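Bifunctional cytochrome P450/NADPH--P450 reductase (Deinococcus aerius, PDB 7F3H) probably couples a haem monooxygenase domain with hydroxylase activity to an NADPH-dependent reductase that supplies its electrons. Local coordinates at residues His435-Gln440 and Pro446-Leu451; Ser159-Arg164 and Asp220-Glu225; Leu43-Leu46 and Arg51-Ile54; Ala295-Leu300 and Arg454-His459. One frame throughout, in Å; residues are numbered along the deposited sequence.

Overall arrangement
The four contacts sample different borders of a single cytochrome P450 haem domain. Contacts 1 and 2 come nearest the prosthetic group from separate directions: the side chains of Pro446 and Phe161 each lie about 11 Å from the haem, although the centres of the two contacts are 33 Å apart. Contact 3, a hairpin at the margin of the mixed sheet, sits on the other side of the chain's centre from both contact 2 and contact 4; its centre is 50 Å from that of contact 4. Contacts 1 and 4 share strand 450-455, so that one C-terminal run of chain closes a small hairpin first and is then clamped to helix 287-300.

Contact 1 (His435-Gln440 and Pro446-Leu451); sequences HLKVKQ and PEDFAL
Lys439 and Glu447 both carry CG on the far side from the backbone nitrogen, at chi1 -178° and -153°, but their chains then take different shapes: the glutamate runs straight out, whereas the lysine folds at each of its next three torsions. Folding curls the ammonium back onto the extended carboxylate, and Lys439 NZ ends 2.8 Å from Glu447 OE2 in a hydrogen-bonded salt bridge. The nitrogen approaches on the syn side of OE2, somewhat raised from the carboxylate plane. The methylenes follow it in, with Lys439 CE 3.5 Å from Glu447 OE1.

The backbones meet as the base of a two-stranded antiparallel hairpin, where Val438 and Pro446 form a non-hydrogen-bonded pair. Glu447 N donates to Lys437 O at 2.9 Å, nearly along the C=O axis, and Pro446 CA sits 3.5 Å from that same Lys437 oxygen. On the face of Val438 and Pro446 the contact is apolar: Leu436 CD1 meets Pro446 CB at 4.0 Å, and the proline ring packs on Ala277 and Phe278 of the long helix 254-285. Tyr434 OH ties the two segments together again, bonding to Lys437 N and Glu447 O.

Were Glu447 an alanine, the ammonium of Lys439 would probably be left without its mate across the hairpin and its folded chain set free to turn. The chemistry is thus divided, with apolar packing of Pro446 toward helix 254-285 and charged groups on the more exposed side, where Lys437 NZ, 4.8 Å from Asp448 OD2, is likely to add a looser attraction of opposite charges.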
loop_
_atom_site.group_PDB
_atom_site.type_symbol
_atom_site.label_atom_id
_atom_site.label_comp_id
_atom_site.label_asym_id
_atom_site.label_seq_id
_atom_site.Cartn_x
_atom_site.Cartn_y
_atom_site.Cartn_z
ATOM N N HIS A 435 -19.978 -10.096 1.453
ATOM C CA HIS A 435 -19.926 -9.335 2.696
ATOM C C HIS A 435 -18.475 -8.955 2.975
ATOM O O HIS A 435 -17.614 -9.830 3.107
ATOM C CB HIS A 435 -20.520 -10.116 3.871
ATOM C CG HIS A 435 -20.728 -9.271 5.095
ATOM N ND1 HIS A 435 -19.863 -9.281 6.169
ATOM C CD2 HIS A 435 -21.676 -8.352 5.393
ATOM C CE1 HIS A 435 -20.280 -8.424 7.085
ATOM N NE2 HIS A 435 -21.373 -7.843 6.635
ATOM N N LEU A 436 -18.200 -7.649 3.031
ATOM C CA LEU A 436 -16.826 -7.184 3.188
ATOM C C LEU A 436 -16.226 -7.735 4.473
ATOM O O LEU A 436 -16.806 -7.574 5.552
ATOM C CB LEU A 436 -16.777 -5.654 3.169
ATOM C CG LEU A 436 -15.383 -5.062 3.439
ATOM C CD1 LEU A 436 -14.373 -5.485 2.396
ATOM C CD2 LEU A 436 -15.442 -3.561 3.517
ATOM N N LYS A 437 -15.103 -8.448 4.326
ATOM C CA LYS A 437 -14.294 -9.000 5.413
ATOM C C LYS A 437 -12.873 -8.496 5.192
ATOM O O LYS A 437 -12.257 -8.794 4.163
ATOM C CB LYS A 437 -14.341 -10.538 5.464
ATOM C CG LYS A 437 -14.175 -11.138 6.883
ATOM C CD LYS A 437 -13.976 -12.669 6.900
ATOM C CE LYS A 437 -15.302 -13.405 7.215
ATOM N NZ LYS A 437 -15.126 -14.783 7.778
ATOM N N VAL A 438 -12.399 -7.646 6.102
ATOM C CA VAL A 438 -11.097 -6.990 5.997
ATOM C C VAL A 438 -10.070 -7.733 6.852
ATOM O O VAL A 438 -10.340 -8.080 8.007
ATOM C CB VAL A 438 -11.205 -5.516 6.409
ATOM C CG1 VAL A 438 -9.854 -4.842 6.288
ATOM C CG2 VAL A 438 -12.244 -4.828 5.552
ATOM N N LYS A 439 -8.914 -8.040 6.274
ATOM C CA LYS A 439 -7.821 -8.633 7.033
ATOM C C LYS A 439 -6.658 -7.649 7.088
ATOM O O LYS A 439 -6.307 -7.017 6.077
ATOM C CB LYS A 439 -7.371 -9.981 6.436
ATOM C CG LYS A 439 -6.223 -10.719 7.211
ATOM C CD LYS A 439 -6.575 -11.433 8.519
ATOM C CE LYS A 439 -7.297 -12.749 8.180
ATOM N NZ LYS A 439 -6.365 -13.738 7.503
ATOM N N GLN A 440 -6.084 -7.516 8.286
ATOM C CA GLN A 440 -4.975 -6.623 8.576
ATOM C C GLN A 440 -3.705 -7.433 8.844
ATOM O O GLN A 440 -3.688 -8.302 9.722
ATOM C CB GLN A 440 -5.294 -5.738 9.780
ATOM C CG GLN A 440 -4.256 -4.650 9.928
ATOM C CD GLN A 440 -4.595 -3.686 11.017
ATOM O OE1 GLN A 440 -5.483 -3.943 11.848
ATOM N NE2 GLN A 440 -3.899 -2.559 11.032
ATOM N N PRO A 446 -9.427 -6.797 1.245
ATOM C CA PRO A 446 -10.653 -7.617 1.258
ATOM C C PRO A 446 -10.314 -9.083 1.061
ATOM O O PRO A 446 -9.439 -9.421 0.266
ATOM C CB PRO A 446 -11.505 -7.054 0.107
ATOM C CG PRO A 446 -10.699 -6.142 -0.637
ATOM C CD PRO A 446 -9.395 -5.879 0.083
ATOM N N GLU A 447 -10.912 -9.934 1.895
ATOM C CA GLU A 447 -10.602 -11.355 1.910
ATOM C C GLU A 447 -11.819 -12.129 1.420
ATOM O O GLU A 447 -12.955 -11.708 1.646
ATOM C CB GLU A 447 -10.200 -11.765 3.326
ATOM C CG GLU A 447 -9.266 -12.950 3.420
ATOM C CD GLU A 447 -8.952 -13.289 4.858
ATOM O OE1 GLU A 447 -9.730 -12.851 5.731
ATOM O OE2 GLU A 447 -7.891 -13.892 5.130
ATOM N N ASP A 448 -11.584 -13.250 0.731
ATOM C CA ASP A 448 -12.660 -14.148 0.292
ATOM C C ASP A 448 -13.672 -13.424 -0.597
ATOM O O ASP A 448 -14.873 -13.745 -0.599
ATOM C CB ASP A 448 -13.369 -14.793 1.494
ATOM C CG ASP A 448 -12.393 -15.392 2.489
ATOM O OD1 ASP A 448 -11.427 -16.055 2.039
ATOM O OD2 ASP A 448 -12.576 -15.160 3.713
ATOM N N PHE A 449 -13.169 -12.454 -1.359
ATOM C CA PHE A 449 -13.946 -11.638 -2.283
ATOM C C PHE A 449 -13.913 -12.305 -3.659
ATOM O O PHE A 449 -12.873 -12.357 -4.314
ATOM C CB PHE A 449 -13.358 -10.222 -2.309
ATOM C CG PHE A 449 -14.006 -9.266 -3.297
ATOM C CD1 PHE A 449 -15.333 -9.426 -3.727
ATOM C CD2 PHE A 449 -13.290 -8.155 -3.755
ATOM C CE1 PHE A 449 -15.938 -8.485 -4.643
ATOM C CE2 PHE A 449 -13.885 -7.227 -4.638
ATOM C CZ PHE A 449 -15.214 -7.406 -5.090
ATOM N N ALA A 450 -15.030 -12.869 -4.070
ATOM C CA ALA A 450 -15.178 -13.446 -5.394
ATOM C C ALA A 450 -16.138 -12.590 -6.223
ATOM O O ALA A 450 -17.158 -12.121 -5.712
ATOM C CB ALA A 450 -15.698 -14.890 -5.289
ATOM N N LEU A 451 -15.825 -12.410 -7.506
ATOM C CA LEU A 451 -16.794 -11.896 -8.464
ATOM C C LEU A 451 -16.765 -12.763 -9.715
ATOM O O LEU A 451 -15.958 -13.693 -9.827
ATOM C CB LEU A 451 -16.536 -10.416 -8.812
ATOM C CG LEU A 451 -15.174 -9.946 -9.316
ATOM C CD1 LEU A 451 -14.989 -10.279 -10.802
ATOM C CD2 LEU A 451 -15.038 -8.452 -9.064
#

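Contact 2 (Ser159-Arg164 and Asp220-Glu225); sequences SGFDYR and DEVIRE
Val222 carries this contact on the G-helix side through its two methyl groups, one given to each of two aromatic rings, and every touch between the side chains is apolar. CG1 of Val222 reaches CD2 of Phe161 at 4.2 Å, arriving at the ring's edge and close to its plane. Its other methyl, CG2, stands 4.2 Å from CD2 of Tyr163 and approaches that ring obliquely. The valine torsion explains the division: with chi1 at 160°, CG1 stands across from the backbone nitrogen and CG2 across from the carbonyl carbon, which spreads the branches toward different rings. Phe161 takes the crowded position, CG lying between its own nitrogen and carbonyl carbon (chi1 58°), and its side chain meets that of Val222 at about a right angle.

In the P450 fold this is where the end of the E helix, 144-161, comes up against the C-terminal part of the G helix, 199-227. Asp162 breaks the helical run with a positive phi, and both its neighbours direct their CB atoms at the G helix. Leu218, one turn before Val222, touches both rings, while Leu237 of the short helix 236-242 packs on Phe161 and Val222 alike.

Polar interactions tie each segment to other parts of the fold: Arg164 forms a salt bridge with Glu125, and Asp220 pairs with Arg258 of helix 254-285. Within the G helix, Arg224 N donates to Asp220 O at 2.9 Å, a regular helical bond.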
loop_
_atom_site.group_PDB
_atom_site.type_symbol
_atom_site.label_atom_id
_atom_site.label_comp_id
_atom_site.label_asym_id
_atom_site.label_seq_id
_atom_site.Cartn_x
_atom_site.Cartn_y
_atom_site.Cartn_z
ATOM N N SER A 159 9.177 -4.467 -13.740
ATOM C CA SER A 159 9.736 -3.122 -13.781
ATOM C C SER A 159 10.920 -2.995 -12.856
ATOM O O SER A 159 11.803 -2.161 -13.088
ATOM C CB SER A 159 8.696 -2.083 -13.395
ATOM O OG SER A 159 7.812 -1.849 -14.457
ATOM N N GLY A 160 10.963 -3.801 -11.803
ATOM C CA GLY A 160 11.989 -3.657 -10.806
ATOM C C GLY A 160 13.290 -4.285 -11.239
ATOM O O GLY A 160 14.329 -3.614 -11.202
ATOM N N PHE A 161 13.261 -5.561 -11.649
ATOM C CA PHE A 161 14.513 -6.214 -12.005
ATOM C C PHE A 161 14.345 -7.127 -13.200
ATOM O O PHE A 161 15.028 -8.146 -13.305
ATOM C CB PHE A 161 15.130 -6.982 -10.808
ATOM C CG PHE A 161 14.239 -8.065 -10.169
ATOM C CD1 PHE A 161 13.132 -7.721 -9.386
ATOM C CD2 PHE A 161 14.586 -9.423 -10.248
ATOM C CE1 PHE A 161 12.339 -8.706 -8.759
ATOM C CE2 PHE A 161 13.803 -10.416 -9.619
ATOM C CZ PHE A 161 12.673 -10.053 -8.884
ATOM N N ASP A 162 13.468 -6.737 -14.124
ATOM C CA ASP A 162 13.290 -7.390 -15.412
ATOM C C ASP A 162 13.091 -8.900 -15.277
ATOM O O ASP A 162 13.517 -9.677 -16.145
ATOM C CB ASP A 162 14.472 -7.070 -16.343
ATOM C CG ASP A 162 14.172 -7.363 -17.811
ATOM O OD1 ASP A 162 13.036 -7.111 -18.269
ATOM O OD2 ASP A 162 15.081 -7.830 -18.522
ATOM N N TYR A 163 12.403 -9.354 -14.235
ATOM C CA TYR A 163 12.175 -10.781 -14.123
ATOM C C TYR A 163 10.672 -11.074 -14.176
ATOM O O TYR A 163 9.843 -10.347 -13.600
ATOM C CB TYR A 163 12.965 -11.305 -12.898
ATOM C CG TYR A 163 12.858 -12.746 -12.526
ATOM C CD1 TYR A 163 12.205 -13.648 -13.335
ATOM C CD2 TYR A 163 13.892 -13.296 -11.733
ATOM C CE1 TYR A 163 12.226 -14.988 -13.081
ATOM C CE2 TYR A 163 13.993 -14.665 -11.510
ATOM C CZ TYR A 163 13.150 -15.502 -12.194
ATOM O OH TYR A 163 13.196 -16.870 -12.015
ATOM N N ARG A 164 10.340 -12.077 -15.004
ATOM C CA ARG A 164 8.981 -12.469 -15.376
ATOM C C ARG A 164 8.607 -13.732 -14.619
ATOM O O ARG A 164 8.928 -14.840 -15.060
ATOM C CB ARG A 164 8.930 -12.733 -16.883
ATOM C CG ARG A 164 8.954 -11.487 -17.750
ATOM C CD ARG A 164 8.655 -11.844 -19.216
ATOM N NE ARG A 164 8.370 -10.682 -20.057
ATOM C CZ ARG A 164 9.255 -9.748 -20.409
ATOM N NH1 ARG A 164 10.518 -9.809 -19.999
ATOM N NH2 ARG A 164 8.875 -8.732 -21.172
ATOM N N ASP A 220 20.442 -11.472 -5.700
ATOM C CA ASP A 220 21.904 -11.394 -5.831
ATOM C C ASP A 220 22.447 -11.982 -7.133
ATOM O O ASP A 220 23.325 -11.413 -7.769
ATOM C CB ASP A 220 22.553 -12.144 -4.679
ATOM C CG ASP A 220 22.453 -11.393 -3.369
ATOM O OD1 ASP A 220 22.147 -10.182 -3.378
ATOM O OD2 ASP A 220 22.684 -12.054 -2.317
ATOM N N GLU A 221 21.934 -13.125 -7.510
ATOM C CA GLU A 221 22.265 -13.819 -8.725
ATOM C C GLU A 221 21.903 -12.966 -9.947
ATOM O O GLU A 221 22.771 -12.654 -10.785
ATOM C CB GLU A 221 21.504 -15.116 -8.432
ATOM C CG GLU A 221 21.306 -16.493 -8.999
ATOM C CD GLU A 221 20.209 -16.737 -10.137
ATOM O OE1 GLU A 221 19.217 -15.889 -10.308
ATOM O OE2 GLU A 221 20.261 -17.892 -10.799
ATOM N N VAL A 222 20.683 -12.445 -9.981
ATOM C CA VAL A 222 20.308 -11.510 -11.042
ATOM C C VAL A 222 21.283 -10.331 -11.080
ATOM O O VAL A 222 21.727 -9.896 -12.162
ATOM C CB VAL A 222 18.851 -11.032 -10.851
ATOM C CG1 VAL A 222 18.505 -9.704 -11.590
ATOM C CG2 VAL A 222 17.921 -12.161 -11.146
ATOM N N ILE A 223 21.652 -9.805 -9.914
ATOM C CA ILE A 223 22.524 -8.618 -9.853
ATOM C C ILE A 223 23.922 -8.906 -10.382
ATOM O O ILE A 223 24.452 -8.149 -11.203
ATOM C CB ILE A 223 22.591 -8.057 -8.413
ATOM C CG1 ILE A 223 21.385 -7.204 -8.110
ATOM C CG2 ILE A 223 23.842 -7.224 -8.227
ATOM C CD1 ILE A 223 21.170 -7.007 -6.594
ATOM N N ARG A 224 24.539 -10.010 -9.940
ATOM C CA ARG A 224 25.951 -10.213 -10.309
ATOM C C ARG A 224 25.966 -10.338 -11.840
ATOM O O ARG A 224 27.007 -10.203 -12.529
ATOM C CB ARG A 224 26.549 -11.527 -9.816
ATOM C CG ARG A 224 26.462 -12.823 -10.552
ATOM C CD ARG A 224 26.934 -13.685 -9.504
ATOM N NE ARG A 224 25.805 -14.006 -8.614
ATOM C CZ ARG A 224 25.742 -14.323 -7.349
ATOM N NH1 ARG A 224 26.710 -14.107 -6.500
ATOM N NH2 ARG A 224 24.572 -14.794 -6.930
ATOM N N GLU A 225 24.783 -10.706 -12.350
ATOM C CA GLU A 225 24.843 -11.558 -13.451
ATOM C C GLU A 225 24.241 -10.749 -14.571
ATOM O O GLU A 225 24.481 -11.157 -15.803
ATOM C CB GLU A 225 24.185 -12.803 -12.835
ATOM C CG GLU A 225 24.187 -14.201 -13.389
ATOM C CD GLU A 225 25.603 -14.610 -13.728
ATOM O OE1 GLU A 225 26.626 -14.001 -13.455
ATOM O OE2 GLU A 225 25.549 -15.835 -13.486
#

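Contact 3 (Leu43-Leu46 and Arg51-Ile54); sequences LFQL and RTLI
A beta hairpin, strands 43-48 and 51-56, forms one margin of the mixed sheet of the P450 fold, and Leu46 and Leu53 are a hydrogen-bonded antiparallel pair within it. Leu46 N donates to Leu53 O at 2.8 Å and Leu53 N to Leu46 O at 2.9 Å. The next pair, Gln45 with Ile54, is non-hydrogen-bonded; there Phe44 O receives a CA-H contact from Ile54 CA at 3.4 Å.

Side chains alternate between two faces. On one, Gln45 CG lies 3.6 Å from Thr52 CG2, a diagonal contact set up by both atoms standing across from their backbone nitrogens (chi1 -155° for the glutamine). The same Gln45 CG is 4.3 Å from Ile54 CG1, and beside them Leu43 CD1 meets Ile54 CG2 at 4.2 Å. A glycine in place of Gln45 would probably strip the Thr52 methyl of this aliphatic cover and open a gap beside Ile54. On the other face Leu46 and Leu53 both pack on Phe32 of helix 28-38.

Ile54 continues the ladder by a backbone bond to Ala358 in strand 356-359, and this pattern, an outer hairpin with a parallel neighbour, is that of the P450 beta-1 sheet.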
loop_
_atom_site.group_PDB
_atom_site.type_symbol
_atom_site.label_atom_id
_atom_site.label_comp_id
_atom_site.label_asym_id
_atom_site.label_seq_id
_atom_site.Cartn_x
_atom_site.Cartn_y
_atom_site.Cartn_z
ATOM N N LEU A 43 -7.869 12.211 19.727
ATOM C CA LEU A 43 -6.794 11.253 19.974
ATOM C C LEU A 43 -7.166 10.479 21.243
ATOM O O LEU A 43 -7.870 10.995 22.113
ATOM C CB LEU A 43 -5.386 11.912 20.155
ATOM C CG LEU A 43 -4.855 12.549 21.463
ATOM C CD1 LEU A 43 -3.324 12.851 21.467
ATOM C CD2 LEU A 43 -5.649 13.699 22.011
ATOM N N PHE A 44 -6.665 9.252 21.360
ATOM C CA PHE A 44 -6.898 8.486 22.589
ATOM C C PHE A 44 -5.701 7.595 22.886
ATOM O O PHE A 44 -4.786 7.454 22.073
ATOM C CB PHE A 44 -8.195 7.658 22.545
ATOM C CG PHE A 44 -8.222 6.603 21.457
ATOM C CD1 PHE A 44 -7.504 5.417 21.588
ATOM C CD2 PHE A 44 -8.996 6.787 20.318
ATOM C CE1 PHE A 44 -7.526 4.466 20.606
ATOM C CE2 PHE A 44 -9.041 5.831 19.325
ATOM C CZ PHE A 44 -8.297 4.666 19.466
ATOM N N GLN A 45 -5.752 6.971 24.066
ATOM C CA GLN A 45 -4.655 6.221 24.677
ATOM C C GLN A 45 -5.155 4.851 25.149
ATOM O O GLN A 45 -6.237 4.759 25.729
ATOM C CB GLN A 45 -4.155 7.023 25.869
ATOM C CG GLN A 45 -2.762 6.832 26.316
ATOM C CD GLN A 45 -2.532 7.589 27.617
ATOM O OE1 GLN A 45 -3.443 8.255 28.126
ATOM N NE2 GLN A 45 -1.338 7.465 28.177
ATOM N N LEU A 46 -4.372 3.792 24.895
ATOM C CA LEU A 46 -4.603 2.425 25.369
ATOM C C LEU A 46 -3.394 1.866 26.103
ATOM O O LEU A 46 -2.260 2.266 25.812
ATOM C CB LEU A 46 -4.964 1.519 24.169
ATOM C CG LEU A 46 -6.236 1.741 23.336
ATOM C CD1 LEU A 46 -6.373 0.609 22.348
ATOM C CD2 LEU A 46 -7.490 1.834 24.206
ATOM N N ARG A 51 3.633 -1.255 27.088
ATOM C CA ARG A 51 3.555 0.035 26.406
ATOM C C ARG A 51 2.221 0.778 26.457
ATOM O O ARG A 51 1.146 0.256 26.763
ATOM C CB ARG A 51 3.798 -0.090 24.928
ATOM C CG ARG A 51 5.057 0.195 24.265
ATOM C CD ARG A 51 4.233 0.070 23.024
ATOM N NE ARG A 51 4.149 1.183 22.101
ATOM C CZ ARG A 51 3.515 1.090 20.934
ATOM N NH1 ARG A 51 2.926 -0.047 20.571
ATOM N NH2 ARG A 51 3.412 2.167 20.165
ATOM N N THR A 52 2.355 2.058 26.083
ATOM C CA THR A 52 1.277 2.975 25.743
ATOM C C THR A 52 1.053 3.039 24.233
ATOM O O THR A 52 1.986 3.339 23.477
ATOM C CB THR A 52 1.632 4.378 26.248
ATOM O OG1 THR A 52 1.815 4.342 27.672
ATOM C CG2 THR A 52 0.522 5.374 25.866
ATOM N N LEU A 53 -0.192 2.810 23.791
ATOM C CA LEU A 53 -0.556 3.012 22.387
ATOM C C LEU A 53 -1.394 4.283 22.278
ATOM O O LEU A 53 -2.353 4.465 23.036
ATOM C CB LEU A 53 -1.311 1.806 21.801
ATOM C CG LEU A 53 -1.625 1.752 20.282
ATOM C CD1 LEU A 53 -0.362 1.721 19.416
ATOM C CD2 LEU A 53 -2.483 0.539 19.932
ATOM N N ILE A 54 -0.989 5.199 21.389
ATOM C CA ILE A 54 -1.709 6.452 21.168
ATOM C C ILE A 54 -2.187 6.486 19.725
ATOM O O ILE A 54 -1.419 6.162 18.805
ATOM C CB ILE A 54 -0.833 7.672 21.501
ATOM C CG1 ILE A 54 -0.288 7.513 22.923
ATOM C CG2 ILE A 54 -1.617 8.972 21.341
ATOM C CD1 ILE A 54 0.550 8.650 23.381
#

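Contact 4 (Ala295-Leu300 and Arg454-His459); sequences AEVDRL and RERRPH
The guanidinium of Arg456 and the carboxylate of Asp298 meet edge to edge, their planes only 16° apart. Arg456 grips end-on: NH1 donates to Asp298 OD1 at 2.7 Å and NH2 to Asp298 OD2 at 2.6 Å, with N-H...O angles of 155° and 162°. Each oxygen uses its syn lone pair, the one on the side of its twin. Val297 CG1 also lies near the guanidinium edge, 4.4 Å from Arg456 NH1. A bend at chi3 turns the end of the arginine chain to face the aspartate, which comes from the opposite direction.

This bidentate salt bridge joins the J helix, 287-300, to the chain that leaves strand 450-455, near the C-terminal end of the haem domain. Helix 408-425, the L helix, packs alongside: Leu423 O accepts a second bond from Arg456 NH1, and Val297 packs on Leu420 and Leu423.

Asp298 is buried, and four bonds satisfy its carboxylate, since Arg461 NE also pairs with OD1 and Phe462 N donates to OD2. Two arginines and a peptide N-H around it would probably hold the aspartate in its charged form.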
loop_
_atom_site.group_PDB
_atom_site.type_symbol
_atom_site.label_atom_id
_atom_site.label_comp_id
_atom_site.label_asym_id
_atom_site.label_seq_id
_atom_site.Cartn_x
_atom_site.Cartn_y
_atom_site.Cartn_z
ATOM N N ALA A 295 -18.392 4.406 -19.096
ATOM C CA ALA A 295 -18.532 5.451 -20.109
ATOM C C ALA A 295 -17.172 6.041 -20.498
ATOM O O ALA A 295 -16.894 6.271 -21.684
ATOM C CB ALA A 295 -19.476 6.545 -19.600
ATOM N N GLU A 296 -16.337 6.350 -19.502
ATOM C CA GLU A 296 -14.997 6.874 -19.779
ATOM C C GLU A 296 -14.183 5.886 -20.620
ATOM O O GLU A 296 -13.562 6.261 -21.629
ATOM C CB GLU A 296 -14.313 7.203 -18.454
ATOM C CG GLU A 296 -12.847 7.467 -18.515
ATOM C CD GLU A 296 -12.367 8.284 -17.309
ATOM O OE1 GLU A 296 -12.398 9.545 -17.368
ATOM O OE2 GLU A 296 -11.960 7.665 -16.295
ATOM N N VAL A 297 -14.185 4.609 -20.210
ATOM C CA VAL A 297 -13.445 3.555 -20.910
ATOM C C VAL A 297 -13.899 3.441 -22.362
ATOM O O VAL A 297 -13.079 3.269 -23.273
ATOM C CB VAL A 297 -13.611 2.214 -20.157
ATOM C CG1 VAL A 297 -13.227 1.050 -21.017
ATOM C CG2 VAL A 297 -12.799 2.213 -18.884
ATOM N N ASP A 298 -15.210 3.518 -22.599
ATOM C CA ASP A 298 -15.722 3.375 -23.959
ATOM C C ASP A 298 -15.432 4.623 -24.781
ATOM O O ASP A 298 -15.140 4.530 -25.976
ATOM C CB ASP A 298 -17.226 3.067 -23.913
ATOM C CG ASP A 298 -17.538 1.757 -23.160
ATOM O OD1 ASP A 298 -16.588 0.988 -22.860
ATOM O OD2 ASP A 298 -18.723 1.506 -22.841
ATOM N N ARG A 299 -15.407 5.783 -24.122
ATOM C CA ARG A 299 -14.999 7.014 -24.783
ATOM C C ARG A 299 -13.560 6.912 -25.267
ATOM O O ARG A 299 -13.260 7.247 -26.417
ATOM C CB ARG A 299 -15.170 8.170 -23.808
ATOM C CG ARG A 299 -14.952 9.524 -24.374
ATOM C CD ARG A 299 -15.603 10.583 -23.488
ATOM N NE ARG A 299 -15.305 10.487 -22.056
ATOM C CZ ARG A 299 -16.206 10.131 -21.129
ATOM N NH1 ARG A 299 -17.457 9.819 -21.489
ATOM N NH2 ARG A 299 -15.862 10.099 -19.836
ATOM N N LEU A 300 -12.671 6.383 -24.431
ATOM C CA LEU A 300 -11.253 6.414 -24.749
ATOM C C LEU A 300 -10.748 5.169 -25.464
ATOM O O LEU A 300 -9.750 5.257 -26.181
ATOM C CB LEU A 300 -10.444 6.601 -23.476
ATOM C CG LEU A 300 -10.547 7.994 -22.898
ATOM C CD1 LEU A 300 -9.947 7.961 -21.495
ATOM C CD2 LEU A 300 -9.800 8.951 -23.814
ATOM N N ARG A 454 -18.012 -11.266 -17.469
ATOM C CA ARG A 454 -18.435 -11.727 -18.786
ATOM C C ARG A 454 -18.004 -10.716 -19.844
ATOM O O ARG A 454 -18.138 -9.504 -19.651
ATOM C CB ARG A 454 -19.960 -11.949 -18.821
ATOM C CG ARG A 454 -20.473 -12.660 -20.066
ATOM C CD ARG A 454 -21.871 -12.175 -20.516
ATOM N NE ARG A 454 -22.020 -10.723 -20.394
ATOM C CZ ARG A 454 -23.173 -10.107 -20.141
ATOM N NH1 ARG A 454 -24.272 -10.835 -19.885
ATOM N NH2 ARG A 454 -23.196 -8.765 -20.032
ATOM N N GLU A 455 -17.486 -11.214 -20.971
ATOM C CA GLU A 455 -17.109 -10.332 -22.078
ATOM C C GLU A 455 -18.236 -9.355 -22.414
ATOM O O GLU A 455 -19.381 -9.759 -22.624
ATOM C CB GLU A 455 -16.765 -11.169 -23.310
ATOM C CG GLU A 455 -15.283 -11.444 -23.484
ATOM C CD GLU A 455 -14.991 -12.386 -24.653
ATOM O OE1 GLU A 455 -14.011 -12.127 -25.383
ATOM O OE2 GLU A 455 -15.744 -13.378 -24.845
ATOM N N ARG A 456 -17.905 -8.066 -22.469
ATOM C CA ARG A 456 -18.871 -7.086 -22.937
ATOM C C ARG A 456 -19.123 -7.268 -24.431
ATOM O O ARG A 456 -18.185 -7.385 -25.229
ATOM C CB ARG A 456 -18.380 -5.671 -22.634
ATOM C CG ARG A 456 -18.309 -5.373 -21.143
ATOM C CD ARG A 456 -17.664 -4.039 -20.873
ATOM N NE ARG A 456 -18.578 -2.948 -21.194
ATOM C CZ ARG A 456 -18.204 -1.711 -21.522
ATOM N NH1 ARG A 456 -16.912 -1.381 -21.565
ATOM N NH2 ARG A 456 -19.139 -0.800 -21.796
ATOM N N ARG A 457 -20.356 -7.271 -24.798
ATOM C CA ARG A 457 -20.595 -7.474 -26.217
ATOM C C ARG A 457 -20.590 -6.124 -26.939
ATOM O O ARG A 457 -20.818 -5.085 -26.306
ATOM C CB ARG A 457 -21.925 -8.182 -26.423
ATOM C CG ARG A 457 -22.109 -9.407 -25.548
ATOM C CD ARG A 457 -23.546 -9.926 -25.616
ATOM N NE ARG A 457 -23.698 -11.180 -24.892
ATOM C CZ ARG A 457 -24.594 -11.396 -23.934
ATOM N NH1 ARG A 457 -25.414 -10.416 -23.578
ATOM N NH2 ARG A 457 -24.655 -12.582 -23.322
ATOM N N PRO A 458 -20.309 -6.107 -28.256
ATOM C CA PRO A 458 -20.146 -4.809 -28.965
ATOM C C PRO A 458 -21.281 -3.818 -28.772
ATOM O O PRO A 458 -21.043 -2.651 -28.439
ATOM C CB PRO A 458 -20.019 -5.251 -30.430
ATOM C CG PRO A 458 -19.289 -6.555 -30.311
ATOM C CD PRO A 458 -19.948 -7.244 -29.119
ATOM N N HIS A 459 -22.523 -4.273 -28.902
ATOM C CA HIS A 459 -23.683 -3.421 -28.712
ATOM C C HIS A 459 -23.858 -2.965 -27.268
ATOM O O HIS A 459 -24.788 -2.206 -26.979
ATOM C CB HIS A 459 -24.913 -4.165 -29.200
ATOM C CG HIS A 459 -25.258 -5.344 -28.353
ATOM N ND1 HIS A 459 -24.750 -6.603 -28.596
ATOM C CD2 HIS A 459 -26.042 -5.456 -27.251
ATOM C CE1 HIS A 459 -25.222 -7.445 -27.690
ATOM N NE2 HIS A 459 -26.006 -6.776 -26.864
#